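Local coordinates for protein involved in catabolism of external DNA (Legionella pneumophila subsp. pneumophila, PDB 2OO3) that probably methylates the N6 atom of adenosine 2030 in 23S ribosomal RNA, taking the methyl group from S-adenosyl-L-methionine, at residues A[184-189]-A[215-220]; A[165-170]-A[176-181]; A[87-92]-A[106-111]. All coordinates share one frame; numbering follows the deposited sequence.

Contact 1 (A[184-189]-A[215-220]). With SO4 (sulfate ion), chain C.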
loop_
_atom_site.group_PDB
_atom_site.type_symbol
_atom_site.label_atom_id
_atom_site.label_comp_id
_atom_site.label_asym_id
_atom_site.label_seq_id
_atom_site.Cartn_x
_atom_site.Cartn_y
_atom_site.Cartn_z
ATOM N N ASN A 184 -1.700 -15.479 -11.580
ATOM C CA ASN A 184 -0.677 -16.521 -11.754
ATOM C C ASN A 184 -0.003 -16.834 -10.421
ATOM O O ASN A 184 0.174 -18.002 -10.074
ATOM C CB ASN A 184 0.404 -16.089 -12.753
ATOM C CG ASN A 184 1.596 -17.047 -12.774
ATOM O OD1 ASN A 184 2.734 -16.684 -12.391
ATOM N ND2 ASN A 184 1.334 -18.295 -13.191
ATOM N N ALA A 185 0.356 -15.761 -9.700
ATOM C CA ALA A 185 0.996 -15.841 -8.396
ATOM C C ALA A 185 0.093 -16.607 -7.433
ATOM O O ALA A 185 0.544 -17.515 -6.764
ATOM C CB ALA A 185 1.275 -14.430 -7.872
ATOM N N TYR A 186 -1.186 -16.235 -7.387
ATOM C CA TYR A 186 -2.152 -16.859 -6.502
ATOM C C TYR A 186 -2.267 -18.363 -6.786
ATOM O O TYR A 186 -2.391 -19.160 -5.841
ATOM C CB TYR A 186 -3.520 -16.180 -6.647
ATOM C CG TYR A 186 -4.571 -16.738 -5.724
ATOM C CD1 TYR A 186 -4.716 -16.261 -4.413
ATOM C CD2 TYR A 186 -5.421 -17.760 -6.155
ATOM C CE1 TYR A 186 -5.674 -16.788 -3.580
ATOM C CE2 TYR A 186 -6.383 -18.267 -5.340
ATOM C CZ TYR A 186 -6.501 -17.785 -4.059
ATOM O OH TYR A 186 -7.451 -18.331 -3.248
ATOM N N SER A 187 -2.216 -18.760 -8.068
ATOM C CA SER A 187 -2.318 -20.197 -8.400
ATOM C C SER A 187 -1.200 -21.029 -7.744
ATOM O O SER A 187 -1.426 -22.179 -7.394
ATOM C CB SER A 187 -2.355 -20.445 -9.916
ATOM O OG SER A 187 -1.104 -20.168 -10.523
ATOM N N LYS A 188 -0.023 -20.423 -7.565
ATOM C CA LYS A 188 1.167 -21.077 -6.984
ATOM C C LYS A 188 1.255 -20.893 -5.467
ATOM O O LYS A 188 1.909 -21.666 -4.786
ATOM C CB LYS A 188 2.447 -20.467 -7.574
ATOM C CG LYS A 188 2.673 -20.708 -9.056
ATOM C CD LYS A 188 3.834 -19.839 -9.524
ATOM C CE LYS A 188 4.782 -20.665 -10.374
ATOM N NZ LYS A 188 6.167 -20.151 -10.257
ATOM N N PHE A 189 0.608 -19.853 -4.948
ATOM C CA PHE A 189 0.707 -19.549 -3.530
ATOM C C PHE A 189 -0.621 -18.955 -3.073
ATOM O O PHE A 189 -0.744 -17.753 -2.878
ATOM C CB PHE A 189 1.878 -18.579 -3.319
ATOM C CG PHE A 189 2.183 -18.296 -1.882
ATOM C CD1 PHE A 189 2.187 -19.321 -0.937
ATOM C CD2 PHE A 189 2.478 -16.992 -1.469
ATOM C CE1 PHE A 189 2.487 -19.062 0.404
ATOM C CE2 PHE A 189 2.785 -16.722 -0.135
ATOM C CZ PHE A 189 2.788 -17.753 0.794
ATOM N N GLU A 215 -12.314 -12.421 -10.166
ATOM C CA GLU A 215 -12.201 -13.815 -10.613
ATOM C C GLU A 215 -11.155 -14.680 -9.885
ATOM O O GLU A 215 -11.251 -15.915 -9.896
ATOM C CB GLU A 215 -11.967 -13.843 -12.128
ATOM C CG GLU A 215 -13.162 -13.238 -12.908
ATOM C CD GLU A 215 -12.877 -13.024 -14.391
ATOM O OE1 GLU A 215 -11.761 -13.375 -14.863
ATOM O OE2 GLU A 215 -13.766 -12.486 -15.089
ATOM N N ILE A 216 -10.163 -14.042 -9.262
ATOM C CA ILE A 216 -9.030 -14.759 -8.673
ATOM C C ILE A 216 -9.435 -15.540 -7.412
ATOM O O ILE A 216 -9.089 -16.723 -7.250
ATOM C CB ILE A 216 -7.873 -13.792 -8.383
ATOM C CG1 ILE A 216 -7.411 -13.145 -9.700
ATOM C CG2 ILE A 216 -6.698 -14.520 -7.667
ATOM C CD1 ILE A 216 -6.357 -12.041 -9.518
ATOM N N SER A 217 -10.195 -14.880 -6.546
ATOM C CA SER A 217 -10.562 -15.418 -5.260
ATOM C C SER A 217 -11.723 -14.647 -4.675
ATOM O O SER A 217 -11.847 -13.433 -4.849
ATOM C CB SER A 217 -9.356 -15.369 -4.295
ATOM O OG SER A 217 -9.737 -15.841 -3.021
ATOM N N SER A 218 -12.580 -15.376 -3.982
ATOM C CA SER A 218 -13.704 -14.810 -3.269
ATOM C C SER A 218 -13.348 -14.491 -1.818
ATOM O O SER A 218 -14.173 -13.928 -1.067
ATOM C CB SER A 218 -14.828 -15.834 -3.256
ATOM O OG SER A 218 -14.289 -17.039 -2.748
ATOM N N LYS A 219 -12.142 -14.848 -1.387
ATOM C CA LYS A 219 -11.751 -14.477 -0.014
ATOM C C LYS A 219 -11.036 -13.139 -0.157
ATOM O O LYS A 219 -9.786 -13.071 -0.145
ATOM C CB LYS A 219 -10.802 -15.496 0.623
ATOM C CG LYS A 219 -11.408 -16.878 0.895
ATOM C CD LYS A 219 -10.419 -17.713 1.728
ATOM C CE LYS A 219 -10.256 -19.104 1.174
ATOM N NZ LYS A 219 -9.349 -19.142 -0.010
ATOM N N SER A 220 -11.821 -12.083 -0.329
ATOM C CA SER A 220 -11.259 -10.803 -0.775
ATOM C C SER A 220 -11.989 -9.650 -0.093
ATOM O O SER A 220 -13.139 -9.805 0.362
ATOM C CB SER A 220 -11.449 -10.693 -2.294
ATOM O OG SER A 220 -12.839 -10.597 -2.605
HETATM S S SO4 C . -11.475 -19.117 -3.319
HETATM O O1 SO4 C . -10.827 -18.228 -2.362
HETATM O O2 SO4 C . -10.467 -19.594 -4.266
HETATM O O3 SO4 C . -12.043 -20.247 -2.586
HETATM O O4 SO4 C . -12.515 -18.426 -4.072
HETATM O O HOH W 1 -8.050 -17.167 -1.201
#
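Y186 reaches across to I216, and the tight part of this contact is there: CG2 of I216 lies 3.6 Å from CG of Y186. The same methyl sits 4.1 Å from the ring centroid and 30° off the ring normal, an off-centre CH-pi contact. The tyrosine ring swings out to it because CG is anti to the backbone N (chi1 -178°). Further along the ring, CB of S217 comes within 3.7 Å of Y186 CZ. In this Rossmann-like methyltransferase fold the contact joins the last part of helix 174-188 to the chain leaving helix 203-216, with I243 of strand 237-243 touching Y186, I216 and S217. Beyond the ring the packing gives way to a polar, solvated side. S217 OG accepts from K219 N at 3.1 Å, forming an ST turn, and donates to O1 of a sulfate, probably from the crystallisation liquor, at 2.7 Å. K219 bends at chi3 and chi4 to bring NZ to that same O1 at 2.9 Å, while S218 N points almost straight at O4 (3.1 Å, 169°); K278 NZ also bonds the sulfate. A water donates to S217 OG and accepts from K219 NZ; its very short approach to Y186 OH is doubtful.

Contact 2 (A[165-170]-A[176-181])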
loop_
_atom_site.group_PDB
_atom_site.type_symbol
_atom_site.label_atom_id
_atom_site.label_comp_id
_atom_site.label_asym_id
_atom_site.label_seq_id
_atom_site.Cartn_x
_atom_site.Cartn_y
_atom_site.Cartn_z
ATOM N N ILE A 165 1.571 -4.610 -3.790
ATOM C CA ILE A 165 1.679 -4.215 -5.194
ATOM C C ILE A 165 1.170 -2.806 -5.423
ATOM O O ILE A 165 -0.033 -2.543 -5.290
ATOM C CB ILE A 165 0.887 -5.226 -6.065
ATOM C CG1 ILE A 165 1.423 -6.646 -5.796
ATOM C CG2 ILE A 165 1.031 -4.870 -7.537
ATOM C CD1 ILE A 165 0.534 -7.773 -6.239
ATOM N N ASP A 166 2.084 -1.893 -5.760
ATOM C CA ASP A 166 1.731 -0.481 -5.908
ATOM C C ASP A 166 2.085 0.061 -7.299
ATOM O O ASP A 166 2.990 0.867 -7.430
ATOM C CB ASP A 166 2.399 0.324 -4.784
ATOM C CG ASP A 166 1.962 1.781 -4.743
ATOM O OD1 ASP A 166 0.883 2.140 -5.317
ATOM O OD2 ASP A 166 2.728 2.565 -4.126
ATOM N N PRO A 167 1.341 -0.354 -8.348
ATOM C CA PRO A 167 1.692 0.091 -9.714
ATOM C C PRO A 167 1.399 1.555 -9.934
ATOM O O PRO A 167 0.561 2.112 -9.219
ATOM C CB PRO A 167 0.780 -0.763 -10.628
ATOM C CG PRO A 167 0.174 -1.833 -9.710
ATOM C CD PRO A 167 0.150 -1.226 -8.342
ATOM N N SER A 168 2.093 2.174 -10.901
ATOM C CA SER A 168 1.771 3.546 -11.326
ATOM C C SER A 168 0.555 3.656 -12.269
ATOM O O SER A 168 -0.090 4.708 -12.303
ATOM C CB SER A 168 2.984 4.199 -11.990
ATOM O OG SER A 168 3.196 3.677 -13.302
ATOM N N TYR A 169 0.245 2.583 -13.014
ATOM C CA TYR A 169 -0.781 2.612 -14.067
ATOM C C TYR A 169 -0.553 3.767 -15.084
ATOM O O TYR A 169 -1.521 4.339 -15.589
ATOM C CB TYR A 169 -2.208 2.690 -13.504
ATOM C CG TYR A 169 -2.527 1.578 -12.544
ATOM C CD1 TYR A 169 -3.061 0.368 -12.989
ATOM C CD2 TYR A 169 -2.216 1.716 -11.201
ATOM C CE1 TYR A 169 -3.315 -0.685 -12.101
ATOM C CE2 TYR A 169 -2.472 0.693 -10.299
ATOM C CZ TYR A 169 -3.003 -0.501 -10.752
ATOM O OH TYR A 169 -3.265 -1.462 -9.834
ATOM N N GLU A 170 0.713 4.133 -15.327
ATOM C CA GLU A 170 1.027 5.070 -16.407
ATOM C C GLU A 170 0.701 4.469 -17.800
ATOM O O GLU A 170 0.439 5.227 -18.728
ATOM C CB GLU A 170 2.473 5.625 -16.332
ATOM C CG GLU A 170 3.582 4.568 -16.465
ATOM C CD GLU A 170 5.005 5.170 -16.553
ATOM O OE1 GLU A 170 5.328 6.130 -15.795
ATOM O OE2 GLU A 170 5.804 4.674 -17.389
ATOM N N LYS A 176 -4.675 -4.586 -17.035
ATOM C CA LYS A 176 -4.822 -6.025 -17.314
ATOM C C LYS A 176 -3.584 -6.848 -16.978
ATOM O O LYS A 176 -3.723 -8.015 -16.583
ATOM C CB LYS A 176 -5.293 -6.302 -18.749
ATOM C CG LYS A 176 -4.463 -5.739 -19.804
ATOM C CD LYS A 176 -4.774 -6.445 -21.133
ATOM C CE LYS A 176 -3.659 -6.177 -22.152
ATOM N NZ LYS A 176 -3.884 -4.838 -22.773
ATOM N N GLU A 177 -2.388 -6.257 -17.103
ATOM C CA GLU A 177 -1.162 -6.983 -16.715
ATOM C C GLU A 177 -1.180 -7.388 -15.233
ATOM O O GLU A 177 -0.795 -8.486 -14.865
ATOM C CB GLU A 177 0.060 -6.127 -16.974
ATOM C CG GLU A 177 0.340 -5.938 -18.458
ATOM C CD GLU A 177 1.372 -4.874 -18.751
ATOM O OE1 GLU A 177 1.853 -4.214 -17.801
ATOM O OE2 GLU A 177 1.714 -4.705 -19.946
ATOM N N ILE A 178 -1.612 -6.460 -14.389
ATOM C CA ILE A 178 -1.533 -6.639 -12.942
ATOM C C ILE A 178 -2.415 -7.780 -12.453
ATOM O O ILE A 178 -1.901 -8.684 -11.805
ATOM C CB ILE A 178 -1.783 -5.287 -12.179
ATOM C CG1 ILE A 178 -0.591 -4.350 -12.420
ATOM C CG2 ILE A 178 -2.049 -5.517 -10.702
ATOM C CD1 ILE A 178 0.772 -4.868 -11.928
ATOM N N PRO A 179 -3.726 -7.773 -12.775
ATOM C CA PRO A 179 -4.504 -8.922 -12.307
ATOM C C PRO A 179 -4.052 -10.246 -12.911
ATOM O O PRO A 179 -4.208 -11.267 -12.268
ATOM C CB PRO A 179 -5.917 -8.610 -12.788
ATOM C CG PRO A 179 -5.953 -7.082 -12.885
ATOM C CD PRO A 179 -4.576 -6.789 -13.459
ATOM N N TYR A 180 -3.541 -10.216 -14.143
ATOM C CA TYR A 180 -2.992 -11.411 -14.785
ATOM C C TYR A 180 -1.832 -11.975 -13.942
ATOM O O TYR A 180 -1.817 -13.154 -13.627
ATOM C CB TYR A 180 -2.487 -11.100 -16.192
ATOM C CG TYR A 180 -2.048 -12.336 -16.973
ATOM C CD1 TYR A 180 -2.988 -13.172 -17.542
ATOM C CD2 TYR A 180 -0.699 -12.656 -17.131
ATOM C CE1 TYR A 180 -2.616 -14.294 -18.264
ATOM C CE2 TYR A 180 -0.306 -13.796 -17.861
ATOM C CZ TYR A 180 -1.285 -14.602 -18.426
ATOM O OH TYR A 180 -0.952 -15.749 -19.161
ATOM N N ALA A 181 -0.883 -11.117 -13.584
ATOM C CA ALA A 181 0.240 -11.522 -12.754
ATOM C C ALA A 181 -0.195 -12.025 -11.356
ATOM O O ALA A 181 0.338 -13.025 -10.856
ATOM C CB ALA A 181 1.237 -10.373 -12.621
#
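Y169 OH is hydrogen-bonded to the backbone O of W197, and CG2 of I178 lies 4.3 Å from that same OH. No hydrogen bond crosses the contact, which is buried and apolar: CG1 of I178 lies 3.8 Å from CG of P167. With chi2 at -61°, the isoleucine folds its CD1 back over the same proline atom, so both ends of that branch meet P167 CG. CD1 also stands 4.4 Å from I165 CG2. On the loop side, P167 CB sits 3.6 Å above one face of the Y169 ring, toward its rim. The run D166-P167-S168-Y169 is a variant of the DPPY motif of N6-adenine methyltransferases. D166 is the predicted proton acceptor and a predicted cofactor ligand, and its OD1 forms a salt bridge with K19 NZ; the P167 side chain lies about 4 Å from that of H43, another predicted cofactor residue. The motif leaves the end of strand 161-165 and meets helix 174-188, kinked at P179, whose N has no bond to the preceding turn. There I178 also packs against V196 of strand 193-200, F209 of helix 203-216 and V147 of helix 146-153.

Contact 3 (A[87-92]-A[106-111])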
loop_
_atom_site.group_PDB
_atom_site.type_symbol
_atom_site.label_atom_id
_atom_site.label_comp_id
_atom_site.label_asym_id
_atom_site.label_seq_id
_atom_site.Cartn_x
_atom_site.Cartn_y
_atom_site.Cartn_z
ATOM N N ILE A 87 6.279 8.183 10.517
ATOM C CA ILE A 87 6.412 9.539 9.991
ATOM C C ILE A 87 7.148 10.426 11.015
ATOM O O ILE A 87 7.976 11.277 10.649
ATOM C CB ILE A 87 5.034 10.116 9.632
ATOM C CG1 ILE A 87 4.440 9.314 8.459
ATOM C CG2 ILE A 87 5.107 11.604 9.195
ATOM C CD1 ILE A 87 3.033 9.356 8.479
ATOM N N LYS A 88 6.835 10.217 12.289
ATOM C CA LYS A 88 7.558 10.904 13.375
ATOM C C LYS A 88 9.050 10.560 13.310
ATOM O O LYS A 88 9.896 11.452 13.411
ATOM C CB LYS A 88 6.978 10.478 14.730
ATOM C CG LYS A 88 7.449 11.342 15.905
ATOM C CD LYS A 88 6.598 11.055 17.195
ATOM C CE LYS A 88 5.142 11.538 17.085
ATOM N NZ LYS A 88 4.327 11.134 18.326
ATOM N N GLN A 89 9.363 9.274 13.125
ATOM C CA GLN A 89 10.738 8.775 13.181
ATOM C C GLN A 89 11.587 9.358 12.095
ATOM O O GLN A 89 12.722 9.758 12.343
ATOM C CB GLN A 89 10.766 7.263 12.980
ATOM C CG GLN A 89 12.164 6.665 13.153
ATOM C CD GLN A 89 12.276 5.359 12.457
ATOM O OE1 GLN A 89 12.496 5.314 11.267
ATOM N NE2 GLN A 89 12.083 4.276 13.193
ATOM N N ILE A 90 11.061 9.363 10.866
ATOM C CA ILE A 90 11.864 9.811 9.713
ATOM C C ILE A 90 12.168 11.340 9.766
ATOM O O ILE A 90 13.185 11.808 9.228
ATOM C CB ILE A 90 11.204 9.361 8.348
ATOM C CG1 ILE A 90 12.194 9.449 7.164
ATOM C CG2 ILE A 90 9.972 10.162 8.048
ATOM C CD1 ILE A 90 11.669 8.697 5.897
ATOM N N ASN A 91 11.288 12.103 10.410
ATOM C CA ASN A 91 11.389 13.544 10.434
ATOM C C ASN A 91 12.131 14.044 11.664
ATOM O O ASN A 91 11.883 13.529 12.762
ATOM C CB ASN A 91 9.994 14.156 10.412
ATOM C CG ASN A 91 9.444 14.213 9.035
ATOM O OD1 ASN A 91 9.939 14.984 8.233
ATOM N ND2 ASN A 91 8.453 13.363 8.721
ATOM N N LEU A 92 12.994 15.056 11.505
ATOM C CA LEU A 92 13.842 15.486 12.635
ATOM C C LEU A 92 13.043 16.151 13.742
ATOM O O LEU A 92 13.344 15.988 14.951
ATOM C CB LEU A 92 14.968 16.426 12.174
ATOM C CG LEU A 92 16.102 15.806 11.363
ATOM C CD1 LEU A 92 17.264 16.824 11.184
ATOM C CD2 LEU A 92 16.590 14.464 11.953
ATOM N N ALA A 106 7.730 -0.834 6.039
ATOM C CA ALA A 106 7.920 -2.279 6.238
ATOM C C ALA A 106 9.150 -2.604 7.108
ATOM O O ALA A 106 9.122 -3.462 7.997
ATOM C CB ALA A 106 7.975 -3.006 4.875
ATOM N N ILE A 107 10.239 -1.892 6.856
ATOM C CA ILE A 107 11.455 -2.090 7.614
ATOM C C ILE A 107 11.217 -1.738 9.076
ATOM O O ILE A 107 11.778 -2.356 9.967
ATOM C CB ILE A 107 12.624 -1.270 6.987
ATOM C CG1 ILE A 107 13.061 -1.916 5.668
ATOM C CG2 ILE A 107 13.805 -1.278 7.901
ATOM C CD1 ILE A 107 13.999 -1.007 4.750
ATOM N N ASN A 108 10.342 -0.774 9.335
ATOM C CA ASN A 108 10.038 -0.436 10.720
ATOM C C ASN A 108 9.216 -1.474 11.461
ATOM O O ASN A 108 9.503 -1.758 12.622
ATOM C CB ASN A 108 9.389 0.953 10.843
ATOM C CG ASN A 108 10.417 2.028 11.067
ATOM O OD1 ASN A 108 10.854 2.266 12.207
ATOM N ND2 ASN A 108 10.876 2.634 9.979
ATOM N N GLN A 109 8.212 -2.047 10.814
ATOM C CA GLN A 109 7.343 -2.997 11.487
ATOM C C GLN A 109 7.735 -4.485 11.438
ATOM O O GLN A 109 7.284 -5.291 12.283
ATOM C CB GLN A 109 5.949 -2.838 10.921
ATOM C CG GLN A 109 5.140 -1.761 11.652
ATOM C CD GLN A 109 3.800 -1.626 11.017
ATOM O OE1 GLN A 109 3.707 -1.148 9.900
ATOM N NE2 GLN A 109 2.770 -2.124 11.672
ATOM N N LEU A 110 8.523 -4.861 10.444
ATOM C CA LEU A 110 8.934 -6.249 10.298
ATOM C C LEU A 110 10.036 -6.613 11.286
ATOM O O LEU A 110 10.543 -5.731 11.989
ATOM C CB LEU A 110 9.329 -6.555 8.842
ATOM C CG LEU A 110 8.104 -6.623 7.904
ATOM C CD1 LEU A 110 8.550 -6.818 6.458
ATOM C CD2 LEU A 110 7.192 -7.750 8.288
ATOM N N ARG A 111 10.385 -7.906 11.347
ATOM C CA ARG A 111 11.310 -8.407 12.367
ATOM C C ARG A 111 12.603 -8.923 11.734
ATOM O O ARG A 111 12.665 -9.160 10.523
ATOM C CB ARG A 111 10.610 -9.514 13.169
ATOM C CG ARG A 111 9.311 -8.991 13.710
ATOM C CD ARG A 111 8.215 -9.986 13.775
ATOM N NE ARG A 111 7.982 -10.764 12.555
ATOM C CZ ARG A 111 7.269 -11.885 12.570
ATOM N NH1 ARG A 111 6.746 -12.276 13.730
ATOM N NH2 ARG A 111 7.084 -12.616 11.473
#
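Q89 and N108 join their side-chain amides by two hydrogen bonds of unequal quality. The shorter, though bent (N-H...O 132°), runs from Q89 NE2 to N108 OD1 at 2.6 Å; the donor lies in the carbonyl plane of N108 and uses a lone pair of OD1. The return bond, from N108 ND2 to Q89 OE1, is weak at 3.4 Å. The amide planes are turned 45° against each other and OD1 stands 32° out of the plane of the Q89 amide, so the pair is twisted rather than a flat, symmetrical amide dimer. Q89 reaches across because its CG is anti to the backbone N and the chain stays extended beyond it, spanning a gap in which the nearest CA atoms, those of Q89 and N108, are 9.6 Å apart.

Y104 bonds to both amides, which limits how they can turn: its OH, the strongest polar partner of Q89, hydrogen-bonds to OE1, and its backbone O, one turn earlier in the helix, accepts from N108 ND2. The bridge thus links the C-terminal ends of helices 81-90 and 102-109, at the surface of the Rossmann-like domain. On the first helix, N91 ND2 folds back to I87 O at 2.9 Å where the chain leaves helical geometry. Behind the amides, toward the interior, each helix packs on its own neighbours: I87 on I66 and W70 of helix 66-71, and A106, I107 and L110 on L116 of strand 115-119.

How the contacts relate
Along the chain the contacts follow in series, contact 3 first, then contact 2, then contact 1. Contacts 1 and 2 are neighbours, with centres about 15 Å apart. Both use helix 174-188, and they touch where I216 CD1 lies 3.6 Å from P179 O, so one helix connects the probable catalytic motif after strand 161-165 with the end of helix 203-216. Contact 3 lies across the chain's centre from both, its own centre about 27 Å from that of contact 2 and about 31 Å from that of contact 1. All three belong to one Rossmann-like methyltransferase domain; contact 2 holds predicted cofactor-site residue D166, whereas contact 1 is remote from the annotated sites.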